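Local coordinates for regulatory protein YycH-like domain-containing protein (Eubacterium rectale, PDB 5COZ), which is of unknown function but has a YycH-like domain and a predicted signal sequence, consistent with an exported, possibly membrane-attached lipoprotein, at residues D46-W52 with E297-L303; E283-L287 with V322-Y326; D131-V136 with K251-F255. All blocks are in the same frame, centred on the assembly; numbering follows the deposited sequence.

Contact 1 of 3, residues D46-W52 with E297-L303; sequences DSEINIW and EVSEISL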
ATOM      1  N   ASP A  46      -1.724 -19.723  -0.029  1.00  9.50           N
ATOM      2  CA  ASP A  46      -1.070 -19.470   1.274  1.00 10.21           C
ATOM      3  C   ASP A  46      -1.245 -17.986   1.483  1.00 11.49           C
ATOM      4  O   ASP A  46      -0.360 -17.169   1.177  1.00 11.11           O
ATOM      5  CB  ASP A  46       0.393 -19.926   1.259  1.00 11.75           C
ATOM      6  CG  ASP A  46       1.059 -19.895   2.618  1.00 23.07           C
ATOM      7  OD1 ASP A  46       0.414 -19.448   3.587  1.00 21.31           O
ATOM      8  OD2 ASP A  46       2.228 -20.316   2.710  1.00 31.57           O
ATOM      9  N   SER A  47      -2.433 -17.641   1.968  1.00  9.47           N
ATOM     10  CA  SER A  47      -2.932 -16.296   1.854  1.00  8.95           C
ATOM     11  C   SER A  47      -3.414 -15.618   3.094  1.00 10.49           C
ATOM     12  O   SER A  47      -4.084 -16.218   3.918  1.00  9.61           O
ATOM     13  CB  SER A  47      -4.105 -16.368   0.875  1.00 10.03           C
ATOM     14  OG  SER A  47      -4.699 -15.132   0.509  1.00 12.61           O
ATOM     15  N   GLU A  48      -3.133 -14.316   3.168  1.00  8.59           N
ATOM     16  CA  GLU A  48      -3.736 -13.438   4.148  1.00  8.77           C
ATOM     17  C   GLU A  48      -5.152 -13.144   3.659  1.00 10.89           C
ATOM     18  O   GLU A  48      -5.406 -13.134   2.442  1.00  9.86           O
ATOM     19  CB  GLU A  48      -2.953 -12.121   4.257  1.00  9.81           C
ATOM     20  CG  GLU A  48      -1.630 -12.244   4.986  1.00 14.67           C
ATOM     21  CD  GLU A  48      -1.028 -10.887   5.290  1.00 19.46           C
ATOM     22  OE1 GLU A  48      -0.548 -10.232   4.337  1.00 17.39           O
ATOM     23  OE2 GLU A  48      -1.114 -10.443   6.459  1.00 16.29           O
ATOM     24  N   ILE A  49      -6.071 -12.912   4.592  1.00  7.95           N
ATOM     25  CA  ILE A  49      -7.430 -12.463   4.321  1.00  6.69           C
ATOM     26  C   ILE A  49      -7.556 -11.116   4.992  1.00  8.67           C
ATOM     27  O   ILE A  49      -7.360 -11.033   6.203  1.00  9.14           O
ATOM     28  CB  ILE A  49      -8.497 -13.455   4.839  1.00  8.98           C
ATOM     29  CG1 ILE A  49      -8.264 -14.900   4.304  1.00  9.64           C
ATOM     30  CG2 ILE A  49      -9.924 -12.943   4.550  1.00 10.53           C
ATOM     31  CD1 ILE A  49      -8.439 -15.054   2.779  1.00 13.14           C
ATOM     32  N   ASN A  50      -7.818 -10.066   4.215  1.00  7.31           N
ATOM     33  CA  ASN A  50      -7.885  -8.711   4.785  1.00  6.94           C
ATOM     34  C   ASN A  50      -9.217  -8.062   4.554  1.00  8.41           C
ATOM     35  O   ASN A  50      -9.576  -7.714   3.404  1.00  6.70           O
ATOM     36  CB  ASN A  50      -6.803  -7.836   4.163  1.00  6.52           C
ATOM     37  CG  ASN A  50      -5.445  -8.043   4.763  1.00 11.59           C
ATOM     38  OD1 ASN A  50      -5.317  -8.162   5.988  1.00 10.29           O
ATOM     39  ND2 ASN A  50      -4.399  -7.985   3.924  1.00  9.68           N
ATOM     40  N   ILE A  51      -9.999  -7.914   5.650  1.00  6.91           N
ATOM     41  CA  ILE A  51     -11.267  -7.177   5.584  1.00  7.03           C
ATOM     42  C   ILE A  51     -11.128  -5.883   6.406  1.00  7.01           C
ATOM     43  O   ILE A  51     -12.086  -5.123   6.545  1.00  7.40           O
ATOM     44  CB  ILE A  51     -12.533  -8.017   5.921  1.00  9.81           C
ATOM     45  CG1 ILE A  51     -12.466  -8.714   7.294  1.00 10.81           C
ATOM     46  CG2 ILE A  51     -12.728  -9.043   4.803  1.00 11.23           C
ATOM     47  CD1 ILE A  51     -12.857  -7.811   8.477  1.00 11.70           C
ATOM     48  N   TRP A  52      -9.925  -5.657   6.972  1.00  6.61           N
ATOM     49  CA  TRP A  52      -9.548  -4.373   7.576  1.00  6.69           C
ATOM     50  C   TRP A  52     -10.541  -4.015   8.680  1.00  8.65           C
ATOM     51  O   TRP A  52     -10.827  -4.879   9.511  1.00  8.89           O
ATOM     52  CB  TRP A  52      -9.422  -3.304   6.459  1.00  5.93           C
ATOM     53  CG  TRP A  52      -8.534  -3.773   5.334  1.00  5.65           C
ATOM     54  CD1 TRP A  52      -8.930  -4.286   4.128  1.00  7.74           C
ATOM     55  CD2 TRP A  52      -7.095  -3.778   5.321  1.00  5.42           C
ATOM     56  NE1 TRP A  52      -7.823  -4.605   3.358  1.00  6.90           N
ATOM     57  CE2 TRP A  52      -6.686  -4.318   4.077  1.00  6.74           C
ATOM     58  CE3 TRP A  52      -6.113  -3.459   6.277  1.00  6.33           C
ATOM     59  CZ2 TRP A  52      -5.335  -4.490   3.744  1.00  6.79           C
ATOM     60  CZ3 TRP A  52      -4.773  -3.606   5.938  1.00  7.82           C
ATOM     61  CH2 TRP A  52      -4.396  -4.151   4.703  1.00  7.69           C
ATOM     62  N   GLU A 297       0.692 -19.317  -6.735  1.00  7.51           N
ATOM     63  CA  GLU A 297       0.449 -19.284  -5.303  1.00  7.66           C
ATOM     64  C   GLU A 297      -0.348 -18.027  -4.991  1.00  8.28           C
ATOM     65  O   GLU A 297       0.145 -16.919  -5.221  1.00  8.28           O
ATOM     66  CB  GLU A 297       1.754 -19.316  -4.509  1.00  8.97           C
ATOM     67  CG  GLU A 297       1.496 -19.312  -3.010  1.00 11.74           C
ATOM     68  CD  GLU A 297       2.771 -19.487  -2.222  1.00 20.03           C
ATOM     69  OE1 GLU A 297       3.387 -20.568  -2.344  1.00 21.95           O
ATOM     70  OE2 GLU A 297       3.215 -18.503  -1.590  1.00 19.60           O
ATOM     71  N   VAL A 298      -1.559 -18.187  -4.447  1.00  7.35           N
ATOM     72  CA  VAL A 298      -2.408 -17.055  -4.036  1.00  6.91           C
ATOM     73  C   VAL A 298      -1.897 -16.574  -2.678  1.00 10.85           C
ATOM     74  O   VAL A 298      -1.749 -17.392  -1.765  1.00  9.84           O
ATOM     75  CB  VAL A 298      -3.901 -17.474  -3.977  1.00  9.72           C
ATOM     76  CG1 VAL A 298      -4.765 -16.341  -3.378  1.00  9.15           C
ATOM     77  CG2 VAL A 298      -4.402 -17.848  -5.372  1.00 10.33           C
ATOM     78  N   SER A 299      -1.615 -15.259  -2.542  1.00  7.86           N
ATOM     79  CA  SER A 299      -0.996 -14.730  -1.332  1.00  6.67           C
ATOM     80  C   SER A 299      -1.894 -13.814  -0.487  1.00  7.85           C
ATOM     81  O   SER A 299      -1.601 -13.617   0.696  1.00  7.80           O
ATOM     82  CB  SER A 299       0.276 -13.969  -1.707  1.00 10.22           C
ATOM     83  OG  SER A 299      -0.039 -12.726  -2.325  1.00 13.30           O
ATOM     84  N   GLU A 300      -2.916 -13.178  -1.094  1.00  7.12           N
ATOM     85  CA  GLU A 300      -3.757 -12.285  -0.310  1.00  6.86           C
ATOM     86  C   GLU A 300      -5.107 -12.087  -0.990  1.00  7.65           C
ATOM     87  O   GLU A 300      -5.175 -11.967  -2.222  1.00  7.30           O
ATOM     88  CB  GLU A 300      -3.048 -10.926  -0.148  1.00  7.80           C
ATOM     89  CG  GLU A 300      -3.849  -9.915   0.636  1.00  7.76           C
ATOM     90  CD  GLU A 300      -3.217  -8.558   0.844  1.00 13.88           C
ATOM     91  OE1 GLU A 300      -1.989  -8.406   0.661  1.00 14.96           O
ATOM     92  OE2 GLU A 300      -3.967  -7.655   1.256  1.00 13.37           O
ATOM     93  N   ILE A 301      -6.176 -12.023  -0.173  1.00  6.45           N
ATOM     94  CA  ILE A 301      -7.501 -11.648  -0.643  1.00  5.78           C
ATOM     95  C   ILE A 301      -7.879 -10.446   0.217  1.00  7.84           C
ATOM     96  O   ILE A 301      -7.848 -10.547   1.452  1.00  7.51           O
ATOM     97  CB  ILE A 301      -8.528 -12.785  -0.564  1.00  8.49           C
ATOM     98  CG1 ILE A 301      -8.048 -14.002  -1.352  1.00  9.39           C
ATOM     99  CG2 ILE A 301      -9.925 -12.285  -1.040  1.00  8.37           C
ATOM    100  CD1 ILE A 301      -8.957 -15.287  -1.061  1.00 14.19           C
ATOM    101  N   SER A 302      -8.229  -9.326  -0.410  1.00  6.18           N
ATOM    102  CA  SER A 302      -8.396  -8.072   0.310  1.00  5.36           C
ATOM    103  C   SER A 302      -9.590  -7.290  -0.173  1.00  6.22           C
ATOM    104  O   SER A 302      -9.775  -7.126  -1.378  1.00  6.48           O
ATOM    105  CB  SER A 302      -7.122  -7.235   0.100  1.00  7.72           C
ATOM    106  OG  SER A 302      -7.184  -5.961   0.729  1.00  7.76           O
ATOM    107  N   LEU A 303     -10.377  -6.752   0.767  1.00  5.19           N
ATOM    108  CA  LEU A 303     -11.508  -5.868   0.490  1.00  5.06           C
ATOM    109  C   LEU A 303     -10.973  -4.446   0.448  1.00  5.99           C
ATOM    110  O   LEU A 303     -10.386  -3.996   1.440  1.00  6.91           O
ATOM    111  CB  LEU A 303     -12.594  -6.024   1.572  1.00  5.33           C
ATOM    112  CG  LEU A 303     -13.738  -5.035   1.513  1.00  7.11           C
ATOM    113  CD1 LEU A 303     -14.519  -5.174   0.173  1.00  8.25           C
ATOM    114  CD2 LEU A 303     -14.671  -5.269   2.737  1.00  7.10           C
TER
HETATM  115  O   HOH W   1       1.814 -16.504  -0.413  1.00 13.79           O
HETATM  116  O   HOH W   2       4.145 -19.184   1.024  1.00 26.34           O
HETATM  117  O   HOH W   3       0.549 -12.293   2.246  1.00 32.55           O
HETATM  118  O   HOH W   4       0.018  -9.734   1.737  1.00 39.82           O
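D46 N donates to V298 O at 2.9 Å, in a pair of parallel strands whose axes run 4.1 Å apart at 3°. The carboxylates of D46 and E297 do not touch; one water links D46 OD2 to E297 OE2 and a second links that same OE2 to D46 O, while K36 forms a salt bridge with D46. S47 turns OG anti to its own N (chi1 -175°), which lets it donate to E48 O at 2.9 Å from above the carbonyl plane. E48 O also accepts I301 N, arriving from the opposite face of that plane, and E48 N reaches S299 O. The E48 and E300 carboxylates come close, OE1 to OE1 4.4 Å; a water near both, together with salt bridges from E48 to K186 and R155 and from E300 to R227, would be expected to offset the like charges. On the other sheet face I49 and I301 lie alongside, pointing the same way, with their CD1 atoms 3.9 Å apart. N50 pairs through its backbone with I301 O and L303 N. Its ND2 gives a 2.7 Å bond to E300 OE2, which lies in the amide plane but is met from above the carboxylate plane, the two planes being 83° apart. E300 reaches this amide on a fully extended chain. W52, just past the strand, has N50 CB over one face and points NE1 at S302 OG, 3.0 Å away and in the ring plane; E304 is a further partner of that hydroxyl. Consecutive residues S299 and E300 both face Y324 on the adjoining strand, which marks a classic beta bulge where 295-311 pairs antiparallel with 314-330; with 43-50 the same strand forms a parallel pair in the mixed sheet.

Contact 2 of 3, residues E283-L287 with V322-Y326; sequences EVDKL and VVYYY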
ATOM      1  N   GLU A 283     -11.910 -17.110  -8.705  1.00  8.62           N
ATOM      2  CA  GLU A 283     -10.512 -16.821  -9.038  1.00  8.17           C
ATOM      3  C   GLU A 283      -9.723 -18.124  -9.261  1.00 10.26           C
ATOM      4  O   GLU A 283      -8.933 -18.193 -10.203  1.00  8.90           O
ATOM      5  CB  GLU A 283      -9.891 -15.982  -7.932  1.00 10.26           C
ATOM      6  CG  GLU A 283      -8.410 -15.697  -8.157  1.00 11.40           C
ATOM      7  CD  GLU A 283      -8.045 -14.730  -9.265  1.00 14.31           C
ATOM      8  OE1 GLU A 283      -8.937 -14.238  -9.995  1.00 12.81           O
ATOM      9  OE2 GLU A 283      -6.826 -14.483  -9.417  1.00 11.40           O
ATOM     10  N   VAL A 284      -9.991 -19.168  -8.465  1.00  7.68           N
ATOM     11  CA  VAL A 284      -9.333 -20.458  -8.698  1.00  7.42           C
ATOM     12  C   VAL A 284      -9.749 -21.003 -10.072  1.00 10.83           C
ATOM     13  O   VAL A 284      -8.902 -21.550 -10.784  1.00 10.50           O
ATOM     14  CB  VAL A 284      -9.642 -21.432  -7.552  1.00 11.02           C
ATOM     15  CG1 VAL A 284      -9.444 -22.897  -7.960  1.00 11.58           C
ATOM     16  CG2 VAL A 284      -8.823 -21.084  -6.320  1.00 11.54           C
ATOM     17  N   ASP A 285     -11.042 -20.868 -10.454  1.00  9.61           N
ATOM     18  CA  ASP A 285     -11.473 -21.367 -11.755  1.00 10.27           C
ATOM     19  C   ASP A 285     -10.704 -20.638 -12.872  1.00 13.30           C
ATOM     20  O   ASP A 285     -10.305 -21.278 -13.847  1.00 14.31           O
ATOM     21  CB  ASP A 285     -12.982 -21.197 -11.904  1.00 12.29           C
ATOM     22  CG  ASP A 285     -13.596 -22.071 -12.978  1.00 25.83           C
ATOM     23  OD1 ASP A 285     -13.370 -23.325 -12.945  1.00 23.40           O
ATOM     24  OD2 ASP A 285     -14.368 -21.532 -13.804  1.00 32.85           O
ATOM     25  N   LYS A 286     -10.451 -19.324 -12.698  1.00 10.43           N
ATOM     26  CA  LYS A 286      -9.696 -18.539 -13.680  0.60 10.25           C
ATOM     27  C   LYS A 286      -8.238 -18.990 -13.724  1.00 13.55           C
ATOM     28  O   LYS A 286      -7.693 -19.249 -14.793  1.00 14.48           O
ATOM     29  CB  LYS A 286      -9.771 -17.040 -13.327  0.60 11.44           C
ATOM     30  CG  LYS A 286      -8.984 -16.115 -14.280  0.60 14.89           C
ATOM     31  CD  LYS A 286      -7.662 -15.606 -13.679  0.60 15.12           C
ATOM     32  CE  LYS A 286      -7.120 -14.423 -14.456  0.60 21.13           C
ATOM     33  NZ  LYS A 286      -5.743 -14.051 -14.023  0.60 16.02           N
ATOM     34  N   LEU A 287      -7.598 -19.050 -12.554  1.00  9.89           N
ATOM     35  CA  LEU A 287      -6.176 -19.379 -12.446  1.00 10.77           C
ATOM     36  C   LEU A 287      -5.868 -20.761 -12.969  1.00 14.00           C
ATOM     37  O   LEU A 287      -4.800 -20.949 -13.531  1.00 13.71           O
ATOM     38  CB  LEU A 287      -5.700 -19.229 -11.004  1.00 10.13           C
ATOM     39  CG  LEU A 287      -5.734 -17.780 -10.445  1.00 12.08           C
ATOM     40  CD1 LEU A 287      -5.367 -17.754  -8.973  1.00 11.39           C
ATOM     41  CD2 LEU A 287      -4.820 -16.851 -11.230  1.00 15.16           C
ATOM     42  N   VAL A 322      -9.758  -7.806  -4.116  1.00  6.11           N
ATOM     43  CA  VAL A 322      -8.509  -7.943  -4.857  1.00  5.31           C
ATOM     44  C   VAL A 322      -7.880  -9.257  -4.458  1.00  7.39           C
ATOM     45  O   VAL A 322      -7.792  -9.553  -3.261  1.00  7.33           O
ATOM     46  CB  VAL A 322      -7.527  -6.772  -4.588  1.00  6.86           C
ATOM     47  CG1 VAL A 322      -6.325  -6.891  -5.531  1.00  6.76           C
ATOM     48  CG2 VAL A 322      -8.225  -5.426  -4.799  1.00  7.12           C
ATOM     49  N   VAL A 323      -7.423 -10.045  -5.439  1.00  5.49           N
ATOM     50  CA  VAL A 323      -6.676 -11.266  -5.179  1.00  5.63           C
ATOM     51  C   VAL A 323      -5.262 -11.046  -5.676  1.00  7.27           C
ATOM     52  O   VAL A 323      -5.039 -10.823  -6.859  1.00  7.62           O
ATOM     53  CB  VAL A 323      -7.305 -12.524  -5.837  1.00  7.59           C
ATOM     54  CG1 VAL A 323      -6.482 -13.783  -5.519  1.00  9.27           C
ATOM     55  CG2 VAL A 323      -8.745 -12.698  -5.369  1.00  7.83           C
ATOM     56  N   TYR A 324      -4.296 -11.121  -4.749  1.00  6.07           N
ATOM     57  CA  TYR A 324      -2.885 -10.983  -5.077  1.00  5.37           C
ATOM     58  C   TYR A 324      -2.310 -12.373  -5.145  1.00  7.51           C
ATOM     59  O   TYR A 324      -2.595 -13.195  -4.253  1.00  7.49           O
ATOM     60  CB  TYR A 324      -2.159 -10.153  -4.001  1.00  5.76           C
ATOM     61  CG  TYR A 324      -2.731  -8.761  -3.833  1.00  5.40           C
ATOM     62  CD1 TYR A 324      -3.730  -8.507  -2.891  1.00  5.46           C
ATOM     63  CD2 TYR A 324      -2.191  -7.676  -4.521  1.00  6.33           C
ATOM     64  CE1 TYR A 324      -4.210  -7.211  -2.671  1.00  6.83           C
ATOM     65  CE2 TYR A 324      -2.672  -6.380  -4.316  1.00  6.09           C
ATOM     66  CZ  TYR A 324      -3.649  -6.149  -3.365  1.00  6.90           C
ATOM     67  OH  TYR A 324      -4.143  -4.881  -3.174  1.00  7.97           O
ATOM     68  N   TYR A 325      -1.536 -12.660  -6.217  1.00  5.59           N
ATOM     69  CA  TYR A 325      -0.962 -13.981  -6.348  1.00  5.27           C
ATOM     70  C   TYR A 325       0.375 -13.914  -7.034  1.00  7.52           C
ATOM     71  O   TYR A 325       0.682 -12.931  -7.693  1.00  8.71           O
ATOM     72  CB  TYR A 325      -1.941 -14.918  -7.115  1.00  7.08           C
ATOM     73  CG  TYR A 325      -2.121 -14.564  -8.579  1.00  6.80           C
ATOM     74  CD1 TYR A 325      -3.070 -13.629  -8.983  1.00  7.49           C
ATOM     75  CD2 TYR A 325      -1.382 -15.214  -9.570  1.00  7.75           C
ATOM     76  CE1 TYR A 325      -3.256 -13.325 -10.336  1.00  6.47           C
ATOM     77  CE2 TYR A 325      -1.552 -14.912 -10.918  1.00  8.23           C
ATOM     78  CZ  TYR A 325      -2.482 -13.959 -11.295  1.00  8.76           C
ATOM     79  OH  TYR A 325      -2.658 -13.685 -12.645  1.00 12.53           O
ATOM     80  N   TYR A 326       1.146 -14.999  -6.930  1.00  6.11           N
ATOM     81  CA  TYR A 326       2.413 -15.132  -7.631  1.00  5.70           C
ATOM     82  C   TYR A 326       2.300 -16.165  -8.725  1.00  8.29           C
ATOM     83  O   TYR A 326       1.602 -17.158  -8.549  1.00  8.00           O
ATOM     84  CB  TYR A 326       3.522 -15.618  -6.667  1.00  6.71           C
ATOM     85  CG  TYR A 326       3.829 -14.667  -5.554  1.00  7.54           C
ATOM     86  CD1 TYR A 326       4.522 -13.482  -5.796  1.00  8.60           C
ATOM     87  CD2 TYR A 326       3.491 -14.976  -4.236  1.00  7.79           C
ATOM     88  CE1 TYR A 326       4.837 -12.607  -4.762  1.00  7.74           C
ATOM     89  CE2 TYR A 326       3.792 -14.099  -3.187  1.00  8.97           C
ATOM     90  CZ  TYR A 326       4.478 -12.922  -3.457  1.00 11.51           C
ATOM     91  OH  TYR A 326       4.779 -12.031  -2.444  1.00 11.36           O
TER
HETATM   92  O   HOH W   5      -4.033 -11.341 -13.472  1.00 22.19           O
HETATM   93  O   HOH W   6      -3.543 -15.772 -14.302  1.00 29.20           O
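The Y325 ring carries L287 CD2 over one face, 3.8 Å from the centroid and 16° off the ring normal, a CH-pi contact; at its edge, in the ring plane, sits a water. E283 OE2 approaches obliquely, 3.9 Å from Y325 CE1, its carboxylate tilted against the ring. Y325 CG stands between the backbone N and the carbonyl carbon (chi1 69°), and this rotation carries the ring out to the helix. K286 has two conformers; in one of them NZ lies 3.4 Å from Y325 OH, but the angle is too poor for a direct bond. Two waters may bridge the groups instead, a tentative link because it rests on that conformer; the lysine's strongest polar partner is D345, by a salt bridge. E283 bends at its second torsion; its CG rests on V323 CG1 at 3.8 Å, while OE1 is held by a hydrogen bond to Y347. An alanine in place of Y325 would probably leave L287 CD2 without its ring face and open a gap between helix and strand. The axes are 11.5 Å apart at closest approach and cross at -38°. Such spacing and side-chain packing, without a hydrogen bond between the two segments, are those of a helix laid against one face of a beta sheet, here helix 276-288 over strand 314-330.

Contact 3 of 3, residues D131-V136 with K251-F255; sequences DGKLAV and KGISF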
ATOM      1  N   ASP A 131      19.562   9.893   5.611  1.00 13.26           N
ATOM      2  CA  ASP A 131      19.616   8.459   5.915  1.00 12.40           C
ATOM      3  C   ASP A 131      18.288   7.749   5.547  1.00 13.88           C
ATOM      4  O   ASP A 131      18.305   6.637   5.014  1.00 13.22           O
ATOM      5  CB  ASP A 131      19.927   8.216   7.398  1.00 12.80           C
ATOM      6  CG  ASP A 131      21.326   8.629   7.835  1.00 16.97           C
ATOM      7  OD1 ASP A 131      22.155   8.956   6.954  1.00 18.78           O
ATOM      8  OD2 ASP A 131      21.597   8.607   9.063  1.00 19.18           O
ATOM      9  N   GLY A 132      17.163   8.408   5.787  1.00 11.35           N
ATOM     10  CA  GLY A 132      15.859   7.835   5.454  1.00 10.29           C
ATOM     11  C   GLY A 132      15.685   7.669   3.955  1.00 12.10           C
ATOM     12  O   GLY A 132      15.251   6.625   3.471  1.00 11.14           O
ATOM     13  N   LYS A 133      16.050   8.704   3.210  1.00 11.01           N
ATOM     14  CA  LYS A 133      16.054   8.662   1.743  1.00 11.52           C
ATOM     15  C   LYS A 133      16.854   7.441   1.235  1.00 12.66           C
ATOM     16  O   LYS A 133      16.350   6.664   0.414  1.00 12.71           O
ATOM     17  CB  LYS A 133      16.675   9.955   1.185  1.00 13.10           C
ATOM     18  CG  LYS A 133      16.627  10.012  -0.339  1.00 20.22           C
ATOM     19  CD  LYS A 133      17.184  11.324  -0.869  1.00 28.85           C
ATOM     20  CE  LYS A 133      18.608  11.234  -1.283  1.00 44.63           C
ATOM     21  NZ  LYS A 133      19.005  12.420  -2.090  1.00 56.56           N
ATOM     22  N   LEU A 134      18.088   7.266   1.737  1.00 12.45           N
ATOM     23  CA  LEU A 134      18.905   6.158   1.246  1.00 12.92           C
ATOM     24  C   LEU A 134      18.378   4.799   1.707  1.00 13.89           C
ATOM     25  O   LEU A 134      18.408   3.848   0.925  1.00 13.18           O
ATOM     26  CB  LEU A 134      20.354   6.323   1.639  1.00 13.39           C
ATOM     27  CG  LEU A 134      21.054   7.623   1.152  1.00 18.99           C
ATOM     28  CD1 LEU A 134      22.513   7.535   1.403  1.00 18.92           C
ATOM     29  CD2 LEU A 134      20.838   7.892  -0.354  1.00 23.02           C
ATOM     30  N   ALA A 135      17.856   4.707   2.944  1.00 12.23           N
ATOM     31  CA  ALA A 135      17.298   3.435   3.399  1.00 11.03           C
ATOM     32  C   ALA A 135      16.096   2.992   2.582  1.00 12.41           C
ATOM     33  O   ALA A 135      15.998   1.823   2.210  1.00 10.58           O
ATOM     34  CB  ALA A 135      16.894   3.526   4.864  1.00 12.45           C
ATOM     35  N   VAL A 136      15.164   3.926   2.303  1.00 11.23           N
ATOM     36  CA  VAL A 136      13.934   3.510   1.656  1.00 10.99           C
ATOM     37  C   VAL A 136      13.998   3.583   0.127  1.00 16.30           C
ATOM     38  O   VAL A 136      13.279   2.823  -0.522  1.00 17.46           O
ATOM     39  CB  VAL A 136      12.754   4.366   2.225  1.00 14.84           C
ATOM     40  CG1 VAL A 136      11.407   3.969   1.616  1.00 15.79           C
ATOM     41  CG2 VAL A 136      12.705   4.268   3.750  1.00 14.46           C
ATOM     42  N   LYS A 251      17.370   7.812  15.207  1.00 14.18           N
ATOM     43  CA  LYS A 251      17.229   9.275  15.318  1.00 15.79           C
ATOM     44  C   LYS A 251      15.755   9.716  15.289  1.00 21.18           C
ATOM     45  O   LYS A 251      15.468  10.897  15.517  1.00 23.01           O
ATOM     46  CB  LYS A 251      18.035   9.973  14.220  1.00 18.42           C
ATOM     47  CG  LYS A 251      19.550   9.849  14.436  1.00 23.11           C
ATOM     48  CD  LYS A 251      20.339  10.537  13.337  1.00 35.19           C
ATOM     49  CE  LYS A 251      21.553   9.754  12.921  1.00 58.73           C
ATOM     50  NZ  LYS A 251      22.281  10.424  11.810  1.00 72.45           N
ATOM     51  N   GLY A 252      14.832   8.772  15.065  1.00 14.24           N
ATOM     52  CA  GLY A 252      13.405   9.071  14.993  1.00 12.76           C
ATOM     53  C   GLY A 252      12.886   8.863  13.581  1.00 13.70           C
ATOM     54  O   GLY A 252      13.520   8.147  12.789  1.00 11.99           O
ATOM     55  N   ILE A 253      11.740   9.484  13.230  1.00 11.38           N
ATOM     56  CA  ILE A 253      11.164   9.370  11.897  0.60 11.31           C
ATOM     57  C   ILE A 253      12.201   9.837  10.874  1.00 13.37           C
ATOM     58  O   ILE A 253      12.791  10.902  11.052  1.00 13.98           O
ATOM     59  CB  ILE A 253       9.836  10.180  11.786  0.60 14.17           C
ATOM     60  CG1 ILE A 253       8.816   9.796  12.904  0.60 15.87           C
ATOM     61  CG2 ILE A 253       9.210  10.113  10.372  0.60 13.80           C
ATOM     62  CD1 ILE A 253       8.274   8.396  12.871  0.60 25.66           C
ATOM     63  N   SER A 254      12.417   9.057   9.822  1.00  9.57           N
ATOM     64  CA  SER A 254      13.407   9.396   8.809  1.00  9.30           C
ATOM     65  C   SER A 254      12.822   9.513   7.402  1.00 11.68           C
ATOM     66  O   SER A 254      13.515   9.964   6.500  1.00 11.09           O
ATOM     67  CB  SER A 254      14.483   8.308   8.811  1.00 10.44           C
ATOM     68  OG  SER A 254      13.864   7.073   8.466  1.00 11.21           O
ATOM     69  N   PHE A 255      11.568   9.086   7.195  1.00 10.09           N
ATOM     70  CA  PHE A 255      10.949   9.078   5.876  1.00  9.70           C
ATOM     71  C   PHE A 255       9.454   9.024   6.049  1.00 10.96           C
ATOM     72  O   PHE A 255       8.960   8.200   6.820  1.00 11.24           O
ATOM     73  CB  PHE A 255      11.461   7.840   5.097  1.00 10.39           C
ATOM     74  CG  PHE A 255      11.005   7.725   3.667  1.00 11.36           C
ATOM     75  CD1 PHE A 255       9.786   7.134   3.357  1.00 12.42           C
ATOM     76  CD2 PHE A 255      11.825   8.138   2.627  1.00 11.46           C
ATOM     77  CE1 PHE A 255       9.376   6.996   2.025  1.00 13.44           C
ATOM     78  CE2 PHE A 255      11.420   7.980   1.294  1.00 13.67           C
ATOM     79  CZ  PHE A 255      10.213   7.390   1.009  1.00 12.10           C
TER
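Between G132 and S254 the backbones close to 4.4 Å, CA to CA, where helix 131-136 and strand 252-255 cross at -59° with their axes 6.5 Å apart. The touching atoms are G132 CA and S254 O, in a nearly straight CA-H...O contact of 3.3 Å with 172° at the hydrogen. A modelled CB on G132 would fall into that carbonyl oxygen, 1.8 Å away, so the absence of a side chain is what permits this approach. S254 adds its CB and OG beside the glycine CA, and its hydroxyl makes a weak hydrogen bond to A247 O. One helical turn on, V136 meets the F255 ring: CG1 sits over one face, 3.8 Å from the centroid and offset toward the rim, while CG2 lies against the inner end of the ring at CG. F255 holds its CG anti to the backbone N (chi1 -176°), which extends the ring beneath the helix, and G132 O approaches CD2 obliquely. L126 and E128 of the neighbouring strand also touch this phenylalanine. At the more exposed end K251, bent at chi3, crosses D131 at about a right angle; NZ and OD2 are 3.4 Å apart, a salt bridge whose hydrogen bond is weak. The side chain of D131 is about 12 Å from the bound sodium ion, so this contact is not part of the metal site formed with Q208 and D210. S254 and F255 both face A247, giving strand 252-258 a classic beta bulge; the contact as a whole is close glycine-mediated packing of a short helix on an antiparallel beta sheet.

Contacts 1 and 2 belong to one mixed sheet and have centres 10 Å apart. Strands 295-311 and 314-330 are neighbours there, with E297 O and Y326 N 2.8 Å apart in a probable hydrogen bond, while V298 CG2 packs on L287 CD1, 3.7 Å away. Helix 276-288 precedes both strands, and the segments of the two contacts alternate along the chain. Contact 3 lies on the other side of the chain's centre, in the antiparallel sheet, its centre 29 Å from that of contact 1 and 35 Å from that of contact 2. Both its segments fall in sequence between 46-52 and 297-303. The mixed sheet thus unites distant parts of the chain, with the whole antiparallel sheet inserted between them in sequence.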